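Side-chain contacts in putative GTP pyrophosphokinase (Streptococcus mutans, PDB 3L9D), which probably transfers pyrophosphate from ATP to GTP in the first step of ppGpp biosynthesis: residues K95-L98 with T99-M102; P158-I162 with S163-I167. All coordinates share one frame; numbering follows the deposited sequence.

Contact 1 (K95-L98 with T99-M102)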
ATOM      1  N   LYS A  95      -4.540  22.132 -10.238  1.00 37.06           N
ATOM      2  CA  LYS A  95      -3.232  21.614 -10.645  1.00 39.61           C
ATOM      3  C   LYS A  95      -2.062  22.274  -9.898  1.00 40.77           C
ATOM      4  O   LYS A  95      -1.081  21.607  -9.553  1.00 43.21           O
ATOM      5  CB  LYS A  95      -3.051  21.669 -12.164  1.00 41.73           C
ATOM      6  CG  LYS A  95      -3.644  22.896 -12.829  1.00 49.78           C
ATOM      7  CD  LYS A  95      -3.421  22.880 -14.350  1.00 50.02           C
ATOM      8  CE  LYS A  95      -3.850  24.207 -15.005  1.00 55.41           C
ATOM      9  NZ  LYS A  95      -3.062  25.397 -14.528  1.00 58.53           N
ATOM     10  N   GLU A  96      -2.182  23.567  -9.614  1.00 38.28           N
ATOM     11  CA  GLU A  96      -1.160  24.279  -8.834  1.00 38.51           C
ATOM     12  C   GLU A  96      -0.992  23.726  -7.411  1.00 40.09           C
ATOM     13  O   GLU A  96       0.022  23.969  -6.755  1.00 36.84           O
ATOM     14  CB  GLU A  96      -1.440  25.790  -8.793  1.00 29.77           C
ATOM     15  CG  GLU A  96      -2.927  26.182  -8.908  1.00 39.19           C
ATOM     16  CD  GLU A  96      -3.494  25.991 -10.322  1.00 46.86           C
ATOM     17  OE1 GLU A  96      -2.753  26.223 -11.309  1.00 48.68           O
ATOM     18  OE2 GLU A  96      -4.684  25.614 -10.449  1.00 47.10           O
ATOM     19  N   ASN A  97      -1.981  22.972  -6.938  1.00 35.52           N
ATOM     20  CA  ASN A  97      -1.890  22.375  -5.608  1.00 34.18           C
ATOM     21  C   ASN A  97      -1.738  20.859  -5.591  1.00 37.89           C
ATOM     22  O   ASN A  97      -1.943  20.241  -4.547  1.00 38.71           O
ATOM     23  CB  ASN A  97      -3.103  22.759  -4.778  1.00 36.33           C
ATOM     24  CG  ASN A  97      -3.252  24.253  -4.645  1.00 40.60           C
ATOM     25  OD1 ASN A  97      -4.365  24.768  -4.628  1.00 36.01           O
ATOM     26  ND2 ASN A  97      -2.126  24.964  -4.562  1.00 36.71           N
ATOM     27  N   LEU A  98      -1.387  20.256  -6.727  1.00 32.46           N
ATOM     28  CA  LEU A  98      -1.275  18.804  -6.785  1.00 29.51           C
ATOM     29  C   LEU A  98      -0.227  18.278  -5.807  1.00 30.95           C
ATOM     30  O   LEU A  98      -0.505  17.433  -4.959  1.00 28.18           O
ATOM     31  CB  LEU A  98      -0.914  18.342  -8.190  1.00 29.19           C
ATOM     32  CG  LEU A  98      -2.054  18.228  -9.185  1.00 31.92           C
ATOM     33  CD1 LEU A  98      -1.525  17.575 -10.433  1.00 29.68           C
ATOM     34  CD2 LEU A  98      -3.191  17.414  -8.588  1.00 29.85           C
ATOM     35  N   THR A  99       0.994  18.777  -5.934  1.00 31.98           N
ATOM     36  CA  THR A  99       2.082  18.238  -5.146  1.00 27.91           C
ATOM     37  C   THR A  99       1.803  18.410  -3.661  1.00 30.92           C
ATOM     38  O   THR A  99       2.011  17.494  -2.878  1.00 30.97           O
ATOM     39  CB  THR A  99       3.428  18.876  -5.520  1.00 26.98           C
ATOM     40  OG1 THR A  99       3.932  18.258  -6.716  1.00 30.46           O
ATOM     41  CG2 THR A  99       4.426  18.670  -4.396  1.00 23.78           C
ATOM     42  N   GLN A 100       1.316  19.580  -3.268  1.00 33.16           N
ATOM     43  CA  GLN A 100       1.124  19.840  -1.851  1.00 34.77           C
ATOM     44  C   GLN A 100      -0.156  19.197  -1.301  1.00 33.11           C
ATOM     45  O   GLN A 100      -0.256  18.951  -0.109  1.00 34.76           O
ATOM     46  CB  GLN A 100       1.185  21.344  -1.552  1.00 32.21           C
ATOM     47  CG  GLN A 100      -0.126  22.084  -1.697  1.00 44.94           C
ATOM     48  CD  GLN A 100      -0.070  23.494  -1.100  1.00 54.78           C
ATOM     49  OE1 GLN A 100      -1.011  23.948  -0.435  1.00 52.96           O
ATOM     50  NE2 GLN A 100       1.042  24.187  -1.334  1.00 60.46           N
ATOM     51  N   ASP A 101      -1.120  18.895  -2.166  1.00 31.75           N
ATOM     52  CA  ASP A 101      -2.426  18.444  -1.682  1.00 33.22           C
ATOM     53  C   ASP A 101      -2.828  17.003  -2.016  1.00 29.02           C
ATOM     54  O   ASP A 101      -3.677  16.433  -1.332  1.00 34.75           O
ATOM     55  CB  ASP A 101      -3.538  19.409  -2.125  1.00 35.16           C
ATOM     56  CG  ASP A 101      -3.603  20.687  -1.276  1.00 43.56           C
ATOM     57  OD1 ASP A 101      -2.889  20.799  -0.243  1.00 39.35           O
ATOM     58  OD2 ASP A 101      -4.394  21.583  -1.653  1.00 45.95           O
ATOM     59  N   MET A 102      -2.261  16.417  -3.066  1.00 25.78           N
ATOM     60  CA  MET A 102      -2.591  15.029  -3.403  1.00 25.39           C
ATOM     61  C   MET A 102      -1.601  14.031  -2.760  1.00 24.75           C
ATOM     62  O   MET A 102      -0.380  14.188  -2.857  1.00 22.88           O
ATOM     63  CB  MET A 102      -2.712  14.828  -4.921  1.00 25.33           C
ATOM     64  CG  MET A 102      -3.165  13.418  -5.304  1.00 28.91           C
ATOM     65  SD  MET A 102      -4.091  13.277  -6.849  1.00 32.10           S
ATOM     66  CE  MET A 102      -5.257  14.627  -6.650  1.00 29.86           C
TER
HETATM   67  O   HOH W   1       1.897  20.934  -8.000  1.00 35.58           O
HETATM   68  O   HOH W   2       1.418  21.839  -4.620  1.00 43.13           O
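A single helical turn, 98-101, holds this contact, and Leu98 and Met102 join its two ends. Met102 N donates to Leu98 O at 2.8 Å. Leu98 O takes a second, longer bond from Asp101 N, which stands above the carbonyl plane. Two backbone donors from the end of the turn thus converge on the oxygen of its first residue. On the apolar side the Leu98 and Met102 side chains lie alongside each other, pointing the same way. They meet where Leu98 CD2 lies 4.0 Å from Met102 CE. Met102 has CG anti to its backbone N (chi1 -175°), and a bend at chi3 (-47°) brings the methyl to that branch.

The turn follows helix 81-91 and a short 3-10 segment, 95-96. Asn97 stands at the N-cap position, but its side chain makes no capping bond. Its carbonyl takes a weak bond from Asp101 N, a donor shared with Leu98 O. The Asn97 and Asp101 side chains run side by side, with amide and carboxylate planes 53° apart. Here Asp101 OD2 approaches Asn97 CB at 3.6 Å. At the start of the turn two waters extend the backbone bonding. One accepts from Thr99 N at 3.1 Å and donates weakly to Lys95 O. The other accepts from Gln100 N and donates weakly to Glu96 O. The two apolar side chains are buried: Leu98 packs on Met88, Trp37 and Phe40, and Met102 on Ile84 and Lys87. Thr99 OG1 is hydrogen-bonded to Tyr44 OH.

Contact 2 (P158-I162 with S163-I167)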
ATOM      1  N   PRO A 158      11.562  13.209   0.103  1.00 23.57           N
ATOM      2  CA  PRO A 158      12.369  14.157  -0.661  1.00 23.72           C
ATOM      3  C   PRO A 158      13.079  13.446  -1.795  1.00 26.23           C
ATOM      4  O   PRO A 158      13.841  12.501  -1.560  1.00 29.93           O
ATOM      5  CB  PRO A 158      13.382  14.663   0.366  1.00 23.29           C
ATOM      6  CG  PRO A 158      12.754  14.398   1.698  1.00 26.91           C
ATOM      7  CD  PRO A 158      12.015  13.108   1.500  1.00 27.15           C
ATOM      8  N   VAL A 159      12.824  13.883  -3.022  1.00 25.65           N
ATOM      9  CA  VAL A 159      13.500  13.300  -4.165  1.00 25.94           C
ATOM     10  C   VAL A 159      14.335  14.346  -4.885  1.00 28.45           C
ATOM     11  O   VAL A 159      13.815  15.372  -5.314  1.00 30.13           O
ATOM     12  CB  VAL A 159      12.505  12.651  -5.141  1.00 28.20           C
ATOM     13  CG1 VAL A 159      11.431  13.627  -5.531  1.00 27.88           C
ATOM     14  CG2 VAL A 159      13.239  12.137  -6.369  1.00 31.36           C
ATOM     15  N   ASP A 160      15.635  14.092  -5.002  1.00 29.29           N
ATOM     16  CA  ASP A 160      16.508  15.003  -5.744  1.00 31.40           C
ATOM     17  C   ASP A 160      16.365  14.781  -7.232  1.00 24.75           C
ATOM     18  O   ASP A 160      16.483  13.663  -7.684  1.00 27.70           O
ATOM     19  CB  ASP A 160      17.970  14.849  -5.310  1.00 28.04           C
ATOM     20  CG  ASP A 160      18.203  15.349  -3.896  1.00 25.10           C
ATOM     21  OD1 ASP A 160      18.638  16.513  -3.728  1.00 30.29           O
ATOM     22  OD2 ASP A 160      17.898  14.597  -2.952  1.00 26.66           O
ATOM     23  N   THR A 161      16.067  15.845  -7.972  1.00 24.22           N
ATOM     24  CA  THR A 161      15.963  15.776  -9.423  1.00 28.60           C
ATOM     25  C   THR A 161      17.126  16.583 -10.012  1.00 28.93           C
ATOM     26  O   THR A 161      17.878  17.209  -9.273  1.00 30.59           O
ATOM     27  CB  THR A 161      14.617  16.349  -9.932  1.00 30.96           C
ATOM     28  OG1 THR A 161      14.581  17.758  -9.687  1.00 31.87           O
ATOM     29  CG2 THR A 161      13.449  15.714  -9.211  1.00 30.39           C
ATOM     30  N   ILE A 162      17.284  16.575 -11.332  1.00 29.90           N
ATOM     31  CA  ILE A 162      18.326  17.381 -11.952  1.00 26.59           C
ATOM     32  C   ILE A 162      18.063  18.887 -11.806  1.00 33.75           C
ATOM     33  O   ILE A 162      18.980  19.703 -11.958  1.00 32.51           O
ATOM     34  CB  ILE A 162      18.542  17.016 -13.433  1.00 24.38           C
ATOM     35  CG1 ILE A 162      17.319  17.366 -14.271  1.00 29.65           C
ATOM     36  CG2 ILE A 162      18.862  15.549 -13.574  1.00 27.03           C
ATOM     37  CD1 ILE A 162      17.431  16.898 -15.716  1.00 26.74           C
ATOM     38  N   SER A 163      16.823  19.267 -11.507  1.00 31.18           N
ATOM     39  CA  SER A 163      16.535  20.686 -11.286  1.00 32.95           C
ATOM     40  C   SER A 163      16.330  21.043  -9.822  1.00 33.52           C
ATOM     41  O   SER A 163      15.893  22.143  -9.520  1.00 38.28           O
ATOM     42  CB  SER A 163      15.329  21.153 -12.101  1.00 35.62           C
ATOM     43  OG  SER A 163      14.137  20.554 -11.631  1.00 42.07           O
ATOM     44  N   GLY A 164      16.650  20.119  -8.917  1.00 34.65           N
ATOM     45  CA  GLY A 164      16.567  20.382  -7.491  1.00 25.22           C
ATOM     46  C   GLY A 164      15.685  19.412  -6.737  1.00 29.85           C
ATOM     47  O   GLY A 164      15.129  18.477  -7.321  1.00 34.30           O
ATOM     48  N   GLN A 165      15.548  19.641  -5.433  1.00 31.62           N
ATOM     49  CA  GLN A 165      14.763  18.766  -4.568  1.00 30.71           C
ATOM     50  C   GLN A 165      13.267  19.045  -4.635  1.00 33.33           C
ATOM     51  O   GLN A 165      12.835  20.201  -4.670  1.00 33.90           O
ATOM     52  CB  GLN A 165      15.245  18.842  -3.109  1.00 29.86           C
ATOM     53  CG  GLN A 165      14.581  17.794  -2.202  1.00 34.25           C
ATOM     54  CD  GLN A 165      15.228  17.655  -0.829  1.00 31.05           C
ATOM     55  OE1 GLN A 165      15.000  18.468   0.062  1.00 29.19           O
ATOM     56  NE2 GLN A 165      16.020  16.601  -0.651  1.00 35.90           N
ATOM     57  N   ARG A 166      12.485  17.967  -4.651  1.00 32.56           N
ATOM     58  CA  ARG A 166      11.031  18.045  -4.600  1.00 32.06           C
ATOM     59  C   ARG A 166      10.519  17.195  -3.447  1.00 32.41           C
ATOM     60  O   ARG A 166      10.912  16.026  -3.306  1.00 32.23           O
ATOM     61  CB  ARG A 166      10.426  17.501  -5.891  1.00 32.30           C
ATOM     62  CG  ARG A 166      11.044  18.051  -7.134  1.00 39.90           C
ATOM     63  CD  ARG A 166      10.214  19.189  -7.696  1.00 49.63           C
ATOM     64  NE  ARG A 166      10.983  19.965  -8.670  1.00 59.17           N
ATOM     65  CZ  ARG A 166      11.853  20.924  -8.345  1.00 55.51           C
ATOM     66  NH1 ARG A 166      12.067  21.231  -7.059  1.00 44.08           N
ATOM     67  NH2 ARG A 166      12.508  21.578  -9.305  1.00 47.54           N
ATOM     68  N   ILE A 167       9.637  17.756  -2.628  1.00 25.90           N
ATOM     69  CA  ILE A 167       8.999  16.947  -1.594  1.00 26.67           C
ATOM     70  C   ILE A 167       7.695  16.391  -2.174  1.00 26.84           C
ATOM     71  O   ILE A 167       6.750  17.155  -2.383  1.00 31.79           O
ATOM     72  CB  ILE A 167       8.690  17.781  -0.311  1.00 29.90           C
ATOM     73  CG1 ILE A 167       9.880  18.679   0.084  1.00 31.27           C
ATOM     74  CG2 ILE A 167       8.268  16.878   0.837  1.00 29.32           C
ATOM     75  CD1 ILE A 167      10.818  18.095   1.143  1.00 25.80           C
TER
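Val159 and Arg166 form a hydrogen-bonded pair in the antiparallel hairpin of strands 150-161 and 164-176. Val159 N reaches Arg166 O at 2.9 Å in an almost straight bond, 177° at the hydrogen. Arg166 N returns a bond to Val159 O. Thr161 and Gly164 pair likewise and close a type I turn through Ile162 and Ser163.

The turn's side-chain bonds centre on Thr161. Its OG1 sits between the backbone N and the carbonyl carbon (chi1 67°) and donates to Gly164 O at 2.5 Å, in the carbonyl plane. Thr161 N also bonds to Gly164 O, but from above that plane. Thr161 OG1 accepts from Ser163 N at 3.3 Å, and weakly from Ser163 OG. Arg166 NH2 makes a weak bond to Ser163 OG, and Thr161 OG1 lies above one face of the guanidinium, offset toward the rim, as does Gly164 O.

Apolar contacts occur on both faces. Thr161 CG2 meets Arg166 CG at 3.9 Å, the two side chains crossing at about a right angle. Val159 CG1 lies 4.0 Å from Arg166 CB. On the face of Pro158 and Gln165, Pro158 CG lies 4.2 Å from Ile167 CD1. The extended Gln165 chain brings its amide NE2 to 3.4 Å from Pro158 CB, a van der Waals approach.

The hairpin joins adjacent strands of the mixed sheet. Helix 42-64 packs on the face of Val159 and Thr161, through Pro43, Gln46 and Glu50.

Overall arrangement
Contact 1 comes first along the chain and contact 2 follows, with strand 106-112, helix 117-126 and strand 132-139 between them. Their centres are about 16 Å apart, on the same side of the chain's centre. They touch directly where Thr99 CG2 packs against Ile167 O at 3.4 Å. The short helix of contact 1 leads into strand 106-112, which runs in the sheet next to strand 164-176 of contact 2. Helix 42-64 also links them: Tyr44 bonds to contact 1, and Gln46 packs on contact 2. Both lie within the RelA/SpoT family region. The turn 98-101, the hairpin end and the start of helix 42-64 thus meet on one side of the chain's centre.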